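Local coordinates for probable transcriptional regulator, TetR family protein (Rhodococcus sp., PDB 3BJB) that probably binds cis-regulatory DNA through an N-terminal helix-turn-helix and regulates transcription as a member of the TetR family, at residues T67-Q77 against L116-A127; P95-A106 against F142-A150. All blocks are in the same frame, centred on the assembly; numbering follows the deposited sequence.

How the interactions relate
Both contacts belong to the all-helical fold of a TetR-type regulator and are helix crossings, steep in interaction 1 (114°) and nearer antiparallel in interaction 2 (136°), without a hydrogen bond between their segments. Their centres lie about 20 Å apart and their nearest atoms about 7 Å. Along the chain the segments alternate: 67-77, 95-106, 116-127, 142-150. Interaction 1 joins helix 66-86, which follows the predicted DNA-binding motif, to helix 114-126, its centre about 7 Å from that of the chain. Interaction 2 joins helices 95-111 and 134-150, about 13 Å out. Helix 66-86 forms one side of interaction 1 and, farther along, packs against both segments of interaction 2, consistent with its connecting role in TetR relatives.

Interaction 1 (T67-Q77 against L116-A127); sequences THLFVAVMVDQ and LSTAMIQSTSTA. With SO4 (sulfate ion), chain L.
Thr67 begins the contact over Ser123, its CA 3.9 Å from Ser123 OG, with its CG2 facing Thr126 OG1. Near the helix start, Thr67 N gives a hydrogen bond of 3.3 Å to O2 of a sulfate ion (N-H...O 155°), probably from the crystallisation liquor. One turn on, Phe70 CB lies 3.4 Å from Ser123 OG. With CG anti to its carbonyl carbon (chi1 -71°), the Phe70 ring takes Ala119 CB over one face, 4.4 Å from Phe70 CD1; Ala35 of helix 22-37 also touches this side chain. Val71 turns CG2 to Ala127 CB at 4.0 Å. Val73, Met74 and Gln77, with Phe70, form the hole that receives Met120 as a knob. Val73 CG1 lies 3.8 Å from the selenium of Met120, which, like Met74, is selenomethionine. Met74, bent twice along its chain, crosses Met120 nearly at right angles and sets CE 3.6 Å from Met120 SE. Gln77 closes the hole with CG, 4.0 Å from the same SE, while its amide oxygen reaches weakly to Arg113. No hydrogen bond links the helices, whose axes cross at -114°; Ser123 and Thr124 bond weakly back to carbonyls of their own helix. Knob-into-hole packing round Met120 and the close fit of Phe70 on Ser123 and Ala119 therefore carry this joint between the DNA-binding end and the C-terminal domain.

Interaction 2 (P95-A106 against F142-A150); sequences PQDAVYNVLVRA and FRQIMLDAA
Met146 reaches from its helix across Val99, Val102 and Leu103, meeting each nearly at a right angle. This selenomethionine starts with CG anti to its own carbonyl carbon (chi1 -55°) and sets CG 3.8 Å from Val102 CG2. Its CE is modelled too close to Val99 and Leu103, so the exact place of that methyl is doubtful. Val99 sends its other branch to the C-terminal end of segment 142-150, where CG2 lies 3.8 Å from Ala150 CB. There the alanines let the backbones come close: Pro95 and Ala150 have CA atoms 4.3 Å apart, and Ala98 CB sits 3.3 Å from Ala149 O. Val102 directs CG1 to the Ala149 methyl. At the opposite end Leu103 comes obliquely to the Phe142 ring, its CD1 4.0 Å from Phe142 CZ, while Ala106 CB lies at the ring edge, 4.4 Å from the same CZ. Replacing Leu103 with an alanine would probably open a gap beside Phe142 CZ and take away packing against Leu166 and Ile191. The axes, 8.1 Å apart, cross at 136°; the side chains that meet are all apolar and no hydrogen bond crosses. Around them, helix 157-179 packs Leu166 on Leu103 and Met146 and brings Trp170 to the Phe142 ring; helix 184-198 covers Leu103 with Ile191, and Phe85 of helix 66-86 touches Val102 and Ala149.

Interaction 1 (T67-Q77 against L116-A127)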
loop_
_atom_site.group_PDB
_atom_site.type_symbol
_atom_site.label_atom_id
_atom_site.label_comp_id
_atom_site.label_asym_id
_atom_site.label_seq_id
_atom_site.Cartn_x
_atom_site.Cartn_y
_atom_site.Cartn_z
ATOM N N THR B 67 9.840 12.060 4.864
ATOM C CA THR B 67 9.603 10.635 4.667
ATOM C C THR B 67 10.643 9.819 5.461
ATOM O O THR B 67 10.321 8.738 5.980
ATOM C CB THR B 67 9.516 10.192 3.159
ATOM O OG1 THR B 67 10.663 10.644 2.479
ATOM C CG2 THR B 67 8.308 10.788 2.427
ATOM N N HIS B 68 11.850 10.365 5.618
ATOM C CA HIS B 68 12.855 9.737 6.497
ATOM C C HIS B 68 12.348 9.685 7.928
ATOM O O HIS B 68 12.437 8.653 8.598
ATOM C CB HIS B 68 14.189 10.514 6.535
ATOM C CG HIS B 68 15.065 10.327 5.334
ATOM N ND1 HIS B 68 14.852 10.997 4.145
ATOM C CD2 HIS B 68 16.197 9.599 5.164
ATOM C CE1 HIS B 68 15.800 10.664 3.283
ATOM N NE2 HIS B 68 16.629 9.820 3.876
ATOM N N LEU B 69 11.866 10.824 8.408
ATOM C CA LEU B 69 11.433 10.942 9.783
ATOM C C LEU B 69 10.310 9.960 10.079
ATOM O O LEU B 69 10.415 9.169 11.024
ATOM C CB LEU B 69 11.039 12.372 10.098
ATOM C CG LEU B 69 10.298 12.638 11.388
ATOM C CD1 LEU B 69 11.244 12.489 12.599
ATOM C CD2 LEU B 69 9.723 14.052 11.286
ATOM N N PHE B 70 9.259 9.958 9.252
ATOM C CA PHE B 70 8.153 9.029 9.494
ATOM C C PHE B 70 8.429 7.533 9.287
ATOM O O PHE B 70 7.731 6.685 9.829
ATOM C CB PHE B 70 6.906 9.504 8.793
ATOM C CG PHE B 70 6.346 10.689 9.417
ATOM C CD1 PHE B 70 5.697 10.591 10.631
ATOM C CD2 PHE B 70 6.499 11.941 8.819
ATOM C CE1 PHE B 70 5.178 11.737 11.251
ATOM C CE2 PHE B 70 5.977 13.084 9.427
ATOM C CZ PHE B 70 5.330 12.977 10.647
ATOM N N VAL B 71 9.478 7.219 8.550
ATOM C CA VAL B 71 9.969 5.858 8.470
ATOM C C VAL B 71 10.623 5.481 9.790
ATOM O O VAL B 71 10.372 4.405 10.323
ATOM C CB VAL B 71 10.951 5.697 7.312
ATOM C CG1 VAL B 71 11.795 4.424 7.492
ATOM C CG2 VAL B 71 10.190 5.674 5.988
ATOM N N ALA B 72 11.439 6.377 10.334
ATOM C CA ALA B 72 12.017 6.185 11.664
ATOM C C ALA B 72 10.928 6.137 12.741
ATOM O O ALA B 72 11.094 5.434 13.728
ATOM C CB ALA B 72 13.033 7.284 11.985
ATOM N N VAL B 73 9.835 6.895 12.575
ATOM C CA VAL B 73 8.731 6.849 13.552
ATOM C C VAL B 73 8.110 5.466 13.512
ATOM O O VAL B 73 7.924 4.860 14.550
ATOM C CB VAL B 73 7.646 7.948 13.347
ATOM C CG1 VAL B 73 6.346 7.562 14.020
ATOM C CG2 VAL B 73 8.103 9.285 13.895
HETATM N N MSE B 74 7.814 4.971 12.312
HETATM C CA MSE B 74 7.327 3.610 12.092
HETATM C C MSE B 74 8.212 2.502 12.741
HETATM O O MSE B 74 7.713 1.624 13.435
HETATM C CB MSE B 74 7.187 3.389 10.595
HETATM C CG MSE B 74 6.891 1.970 10.194
HETATM SE SE MSE B 74 4.990 1.616 9.965
HETATM C CE MSE B 74 4.410 1.691 11.830
ATOM N N VAL B 75 9.522 2.562 12.514
ATOM C CA VAL B 75 10.488 1.619 13.088
ATOM C C VAL B 75 10.438 1.621 14.617
ATOM O O VAL B 75 10.413 0.540 15.252
ATOM C CB VAL B 75 11.924 1.917 12.566
ATOM C CG1 VAL B 75 13.001 1.305 13.446
ATOM C CG2 VAL B 75 12.062 1.456 11.128
ATOM N N ASP B 76 10.415 2.822 15.206
ATOM C CA ASP B 76 10.212 2.978 16.655
ATOM C C ASP B 76 8.881 2.367 17.122
ATOM O O ASP B 76 8.804 1.778 18.202
ATOM C CB ASP B 76 10.277 4.460 17.051
ATOM C CG ASP B 76 9.931 4.704 18.530
ATOM O OD1 ASP B 76 10.723 4.309 19.432
ATOM O OD2 ASP B 76 8.862 5.314 18.773
ATOM N N GLN B 77 7.849 2.483 16.296
ATOM C CA GLN B 77 6.506 2.037 16.672
ATOM C C GLN B 77 6.305 0.549 16.487
ATOM O O GLN B 77 5.480 -0.067 17.154
ATOM C CB GLN B 77 5.456 2.819 15.889
ATOM C CG GLN B 77 5.337 4.234 16.395
ATOM C CD GLN B 77 4.403 4.302 17.555
ATOM O OE1 GLN B 77 3.248 3.847 17.452
ATOM N NE2 GLN B 77 4.878 4.857 18.676
ATOM N N LEU B 116 -2.052 9.434 12.397
ATOM C CA LEU B 116 -0.644 8.979 12.547
ATOM C C LEU B 116 -0.265 7.764 11.715
ATOM O O LEU B 116 0.764 7.743 11.066
ATOM C CB LEU B 116 -0.359 8.642 14.006
ATOM C CG LEU B 116 1.010 8.060 14.350
ATOM C CD1 LEU B 116 2.125 9.058 14.030
ATOM C CD2 LEU B 116 1.018 7.659 15.853
ATOM N N SER B 117 -1.086 6.736 11.777
ATOM C CA SER B 117 -0.889 5.539 10.956
ATOM C C SER B 117 -0.833 5.792 9.457
ATOM O O SER B 117 0.056 5.293 8.762
ATOM C CB SER B 117 -1.983 4.531 11.283
ATOM O OG SER B 117 -1.794 4.137 12.644
ATOM N N THR B 118 -1.763 6.597 8.965
ATOM C CA THR B 118 -1.733 7.029 7.603
ATOM C C THR B 118 -0.408 7.686 7.263
ATOM O O THR B 118 0.201 7.346 6.233
ATOM C CB THR B 118 -2.863 7.999 7.401
ATOM O OG1 THR B 118 -4.084 7.357 7.794
ATOM C CG2 THR B 118 -2.940 8.471 6.003
ATOM N N ALA B 119 0.099 8.596 8.087
ATOM C CA ALA B 119 1.406 9.162 7.763
ATOM C C ALA B 119 2.554 8.134 7.748
ATOM O O ALA B 119 3.525 8.308 7.001
ATOM C CB ALA B 119 1.740 10.300 8.691
HETATM N N MSE B 120 2.465 7.081 8.558
HETATM C CA MSE B 120 3.562 6.135 8.599
HETATM C C MSE B 120 3.500 5.184 7.437
HETATM O O MSE B 120 4.514 4.878 6.833
HETATM C CB MSE B 120 3.588 5.349 9.897
HETATM C CG MSE B 120 3.714 6.198 11.162
HETATM SE SE MSE B 120 3.817 5.078 12.788
HETATM C CE MSE B 120 2.053 4.244 12.751
ATOM N N ILE B 121 2.302 4.692 7.163
ATOM C CA ILE B 121 2.014 3.849 6.031
ATOM C C ILE B 121 2.335 4.599 4.707
ATOM O O ILE B 121 3.060 4.079 3.842
ATOM C CB ILE B 121 0.527 3.414 6.061
ATOM C CG1 ILE B 121 0.151 2.752 7.406
ATOM C CG2 ILE B 121 0.135 2.586 4.821
ATOM C CD1 ILE B 121 0.553 1.317 7.568
ATOM N N GLN B 122 1.833 5.817 4.530
ATOM C CA GLN B 122 2.108 6.456 3.245
ATOM C C GLN B 122 3.561 6.658 3.080
ATOM O O GLN B 122 4.081 6.421 2.005
ATOM C CB GLN B 122 1.381 7.757 3.033
ATOM C CG GLN B 122 -0.036 7.519 2.710
ATOM C CD GLN B 122 -0.842 8.811 2.690
ATOM O OE1 GLN B 122 -0.306 9.907 2.389
ATOM N NE2 GLN B 122 -2.143 8.693 3.003
ATOM N N SER B 123 4.233 7.045 4.154
ATOM C CA SER B 123 5.680 7.225 4.131
ATOM C C SER B 123 6.435 5.983 3.716
ATOM O O SER B 123 7.340 6.066 2.926
ATOM C CB SER B 123 6.168 7.722 5.485
ATOM O OG SER B 123 6.105 9.130 5.532
ATOM N N THR B 124 6.045 4.830 4.223
ATOM C CA THR B 124 6.690 3.535 3.889
ATOM C C THR B 124 6.371 3.013 2.470
ATOM O O THR B 124 7.152 2.278 1.867
ATOM C CB THR B 124 6.318 2.522 4.976
ATOM O OG1 THR B 124 7.002 2.902 6.177
ATOM C CG2 THR B 124 6.671 1.089 4.588
ATOM N N SER B 125 5.229 3.432 1.938
ATOM C CA SER B 125 4.882 3.175 0.549
ATOM C C SER B 125 5.777 3.955 -0.402
ATOM O O SER B 125 6.386 3.361 -1.268
ATOM C CB SER B 125 3.423 3.506 0.283
ATOM O OG SER B 125 2.607 2.615 0.996
ATOM N N THR B 126 5.870 5.266 -0.242
ATOM C CA THR B 126 6.670 6.080 -1.150
ATOM C C THR B 126 8.200 5.979 -0.933
ATOM O O THR B 126 8.952 6.497 -1.735
ATOM C CB THR B 126 6.258 7.596 -1.094
ATOM O OG1 THR B 126 6.597 8.159 0.183
ATOM C CG2 THR B 126 4.760 7.785 -1.337
ATOM N N ALA B 127 8.674 5.315 0.118
ATOM C CA ALA B 127 10.085 5.439 0.494
ATOM C C ALA B 127 11.039 4.503 -0.219
ATOM O O ALA B 127 11.254 3.385 0.211
ATOM C CB ALA B 127 10.265 5.297 2.003
HETATM S S SO4 L . 8.608 14.703 1.558
HETATM O O1 SO4 L . 7.492 13.848 1.146
HETATM O O2 SO4 L . 9.663 13.854 2.125
HETATM O O3 SO4 L . 9.119 15.447 0.397
HETATM O O4 SO4 L . 8.127 15.671 2.549
#

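Interaction 2 (P95-A106 against F142-A150)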
loop_
_atom_site.group_PDB
_atom_site.type_symbol
_atom_site.label_atom_id
_atom_site.label_comp_id
_atom_site.label_asym_id
_atom_site.label_seq_id
_atom_site.Cartn_x
_atom_site.Cartn_y
_atom_site.Cartn_z
ATOM N N PRO B 95 1.769 -21.746 15.168
ATOM C CA PRO B 95 2.569 -20.676 14.569
ATOM C C PRO B 95 1.720 -19.682 13.746
ATOM O O PRO B 95 1.803 -18.459 13.962
ATOM C CB PRO B 95 3.551 -21.442 13.679
ATOM C CG PRO B 95 3.709 -22.788 14.386
ATOM C CD PRO B 95 2.358 -23.089 14.943
ATOM N N GLN B 96 0.894 -20.188 12.829
ATOM C CA GLN B 96 0.089 -19.300 12.018
ATOM C C GLN B 96 -0.892 -18.478 12.880
ATOM O O GLN B 96 -1.116 -17.292 12.653
ATOM C CB GLN B 96 -0.541 -19.996 10.779
ATOM C CG GLN B 96 -0.941 -21.458 10.842
ATOM C CD GLN B 96 0.232 -22.420 11.013
ATOM O OE1 GLN B 96 0.457 -22.938 12.106
ATOM N NE2 GLN B 96 0.965 -22.671 9.939
ATOM N N ASP B 97 -1.384 -19.089 13.933
ATOM C CA ASP B 97 -2.168 -18.400 14.932
ATOM C C ASP B 97 -1.436 -17.279 15.679
ATOM O O ASP B 97 -1.970 -16.167 15.871
ATOM C CB ASP B 97 -2.575 -19.421 15.961
ATOM C CG ASP B 97 -3.877 -19.114 16.559
ATOM O OD1 ASP B 97 -3.872 -18.541 17.687
ATOM O OD2 ASP B 97 -4.896 -19.435 15.877
ATOM N N ALA B 98 -0.234 -17.588 16.151
ATOM C CA ALA B 98 0.523 -16.624 16.901
ATOM C C ALA B 98 0.760 -15.404 16.003
ATOM O O ALA B 98 0.737 -14.255 16.456
ATOM C CB ALA B 98 1.818 -17.223 17.375
ATOM N N VAL B 99 0.943 -15.672 14.724
ATOM C CA VAL B 99 1.308 -14.648 13.777
ATOM C C VAL B 99 0.061 -13.834 13.486
ATOM O O VAL B 99 0.071 -12.616 13.506
ATOM C CB VAL B 99 1.934 -15.264 12.505
ATOM C CG1 VAL B 99 2.143 -14.211 11.480
ATOM C CG2 VAL B 99 3.282 -15.947 12.843
ATOM N N TYR B 100 -1.038 -14.523 13.291
ATOM C CA TYR B 100 -2.321 -13.861 13.308
ATOM C C TYR B 100 -2.479 -12.911 14.495
ATOM O O TYR B 100 -2.945 -11.800 14.323
ATOM C CB TYR B 100 -3.442 -14.883 13.331
ATOM C CG TYR B 100 -4.757 -14.202 13.335
ATOM C CD1 TYR B 100 -5.118 -13.366 12.269
ATOM C CD2 TYR B 100 -5.638 -14.337 14.405
ATOM C CE1 TYR B 100 -6.321 -12.720 12.243
ATOM C CE2 TYR B 100 -6.871 -13.685 14.390
ATOM C CZ TYR B 100 -7.203 -12.877 13.295
ATOM O OH TYR B 100 -8.399 -12.198 13.239
ATOM N N ASN B 101 -2.121 -13.344 15.699
ATOM C CA ASN B 101 -2.330 -12.517 16.894
ATOM C C ASN B 101 -1.500 -11.229 16.918
ATOM O O ASN B 101 -1.937 -10.221 17.476
ATOM C CB ASN B 101 -2.098 -13.300 18.198
ATOM C CG ASN B 101 -3.166 -14.369 18.463
ATOM O OD1 ASN B 101 -2.844 -15.456 18.969
ATOM N ND2 ASN B 101 -4.428 -14.075 18.140
ATOM N N VAL B 102 -0.299 -11.264 16.350
ATOM C CA VAL B 102 0.507 -10.055 16.296
ATOM C C VAL B 102 -0.092 -9.054 15.300
ATOM O O VAL B 102 -0.121 -7.837 15.557
ATOM C CB VAL B 102 2.031 -10.330 15.973
ATOM C CG1 VAL B 102 2.517 -11.571 16.626
ATOM C CG2 VAL B 102 2.303 -10.397 14.480
ATOM N N LEU B 103 -0.573 -9.585 14.177
ATOM C CA LEU B 103 -1.104 -8.777 13.113
ATOM C C LEU B 103 -2.359 -8.082 13.606
ATOM O O LEU B 103 -2.507 -6.873 13.392
ATOM C CB LEU B 103 -1.339 -9.618 11.848
ATOM C CG LEU B 103 -0.366 -9.459 10.653
ATOM C CD1 LEU B 103 1.076 -9.109 11.048
ATOM C CD2 LEU B 103 -0.378 -10.693 9.761
ATOM N N VAL B 104 -3.209 -8.828 14.327
ATOM C CA VAL B 104 -4.431 -8.298 14.949
ATOM C C VAL B 104 -4.112 -7.173 15.945
ATOM O O VAL B 104 -4.759 -6.116 15.931
ATOM C CB VAL B 104 -5.255 -9.426 15.664
ATOM C CG1 VAL B 104 -6.349 -8.861 16.565
ATOM C CG2 VAL B 104 -5.859 -10.390 14.636
ATOM N N ARG B 105 -3.122 -7.409 16.797
ATOM C CA ARG B 105 -2.614 -6.386 17.683
ATOM C C ARG B 105 -2.121 -5.123 16.981
ATOM O O ARG B 105 -2.449 -4.032 17.408
ATOM C CB ARG B 105 -1.457 -6.953 18.502
ATOM C CG ARG B 105 -0.923 -6.006 19.549
ATOM C CD ARG B 105 -1.903 -5.890 20.681
ATOM N NE ARG B 105 -1.813 -7.062 21.552
ATOM C CZ ARG B 105 -0.866 -7.241 22.472
ATOM N NH1 ARG B 105 0.088 -6.320 22.668
ATOM N NH2 ARG B 105 -0.884 -8.347 23.201
ATOM N N ALA B 106 -1.320 -5.268 15.924
ATOM C CA ALA B 106 -0.820 -4.112 15.192
ATOM C C ALA B 106 -1.948 -3.358 14.452
ATOM O O ALA B 106 -2.047 -2.123 14.539
ATOM C CB ALA B 106 0.256 -4.536 14.235
ATOM N N PHE B 142 9.702 -6.140 11.595
ATOM C CA PHE B 142 8.407 -6.756 11.585
ATOM C C PHE B 142 8.546 -8.253 11.526
ATOM O O PHE B 142 8.247 -8.961 12.484
ATOM C CB PHE B 142 7.590 -6.229 10.419
ATOM C CG PHE B 142 6.165 -6.101 10.744
ATOM C CD1 PHE B 142 5.196 -6.353 9.791
ATOM C CD2 PHE B 142 5.779 -5.782 12.040
ATOM C CE1 PHE B 142 3.822 -6.268 10.118
ATOM C CE2 PHE B 142 4.411 -5.695 12.409
ATOM C CZ PHE B 142 3.422 -5.926 11.444
ATOM N N ARG B 143 9.044 -8.720 10.402
ATOM C CA ARG B 143 9.449 -10.074 10.230
ATOM C C ARG B 143 9.987 -10.759 11.519
ATOM O O ARG B 143 9.656 -11.927 11.768
ATOM C CB ARG B 143 10.484 -10.090 9.120
ATOM C CG ARG B 143 10.758 -11.414 8.462
ATOM C CD ARG B 143 12.084 -11.310 7.762
ATOM N NE ARG B 143 13.115 -11.004 8.756
ATOM C CZ ARG B 143 14.329 -10.536 8.473
ATOM N NH1 ARG B 143 14.690 -10.296 7.205
ATOM N NH2 ARG B 143 15.183 -10.289 9.467
ATOM N N GLN B 144 10.813 -10.067 12.322
ATOM C CA GLN B 144 11.327 -10.659 13.579
ATOM C C GLN B 144 10.329 -10.744 14.736
ATOM O O GLN B 144 10.532 -11.516 15.667
ATOM C CB GLN B 144 12.581 -9.947 14.092
ATOM C CG GLN B 144 13.862 -10.498 13.554
ATOM C CD GLN B 144 14.168 -11.907 14.040
ATOM O OE1 GLN B 144 15.058 -12.559 13.505
ATOM N NE2 GLN B 144 13.448 -12.378 15.061
ATOM N N ILE B 145 9.288 -9.923 14.720
ATOM C CA ILE B 145 8.284 -10.001 15.768
ATOM C C ILE B 145 7.422 -11.224 15.553
ATOM O O ILE B 145 6.999 -11.875 16.517
ATOM C CB ILE B 145 7.408 -8.755 15.818
ATOM C CG1 ILE B 145 8.244 -7.558 16.273
ATOM C CG2 ILE B 145 6.176 -8.977 16.755
ATOM C CD1 ILE B 145 7.493 -6.254 16.211
HETATM N N MSE B 146 7.193 -11.526 14.279
HETATM C CA MSE B 146 6.327 -12.606 13.844
HETATM C C MSE B 146 7.066 -13.920 13.977
HETATM O O MSE B 146 6.528 -14.907 14.493
HETATM C CB MSE B 146 5.910 -12.394 12.390
HETATM C CG MSE B 146 5.244 -11.050 12.107
HETATM SE SE MSE B 146 4.818 -10.872 10.173
HETATM C CE MSE B 146 2.989 -11.489 10.242
ATOM N N LEU B 147 8.302 -13.920 13.503
ATOM C CA LEU B 147 9.183 -15.038 13.694
ATOM C C LEU B 147 9.206 -15.408 15.170
ATOM O O LEU B 147 8.982 -16.557 15.505
ATOM C CB LEU B 147 10.575 -14.724 13.147
ATOM C CG LEU B 147 11.083 -15.452 11.886
ATOM C CD1 LEU B 147 10.077 -16.399 11.191
ATOM C CD2 LEU B 147 11.690 -14.496 10.881
ATOM N N ASP B 148 9.378 -14.419 16.042
ATOM C CA ASP B 148 9.465 -14.659 17.470
ATOM C C ASP B 148 8.142 -15.148 18.034
ATOM O O ASP B 148 8.088 -16.096 18.819
ATOM C CB ASP B 148 9.947 -13.400 18.192
ATOM C CG ASP B 148 11.476 -13.220 18.124
ATOM O OD1 ASP B 148 12.205 -14.146 17.705
ATOM O OD2 ASP B 148 11.967 -12.143 18.514
ATOM N N ALA B 149 7.066 -14.504 17.612
ATOM C CA ALA B 149 5.754 -14.888 18.086
ATOM C C ALA B 149 5.464 -16.329 17.683
ATOM O O ALA B 149 4.891 -17.082 18.457
ATOM C CB ALA B 149 4.680 -13.948 17.549
ATOM N N ALA B 150 5.864 -16.706 16.472
ATOM C CA ALA B 150 5.673 -18.065 15.979
ATOM C C ALA B 150 6.644 -18.987 16.664
ATOM O O ALA B 150 6.477 -20.194 16.641
ATOM C CB ALA B 150 5.898 -18.111 14.503
#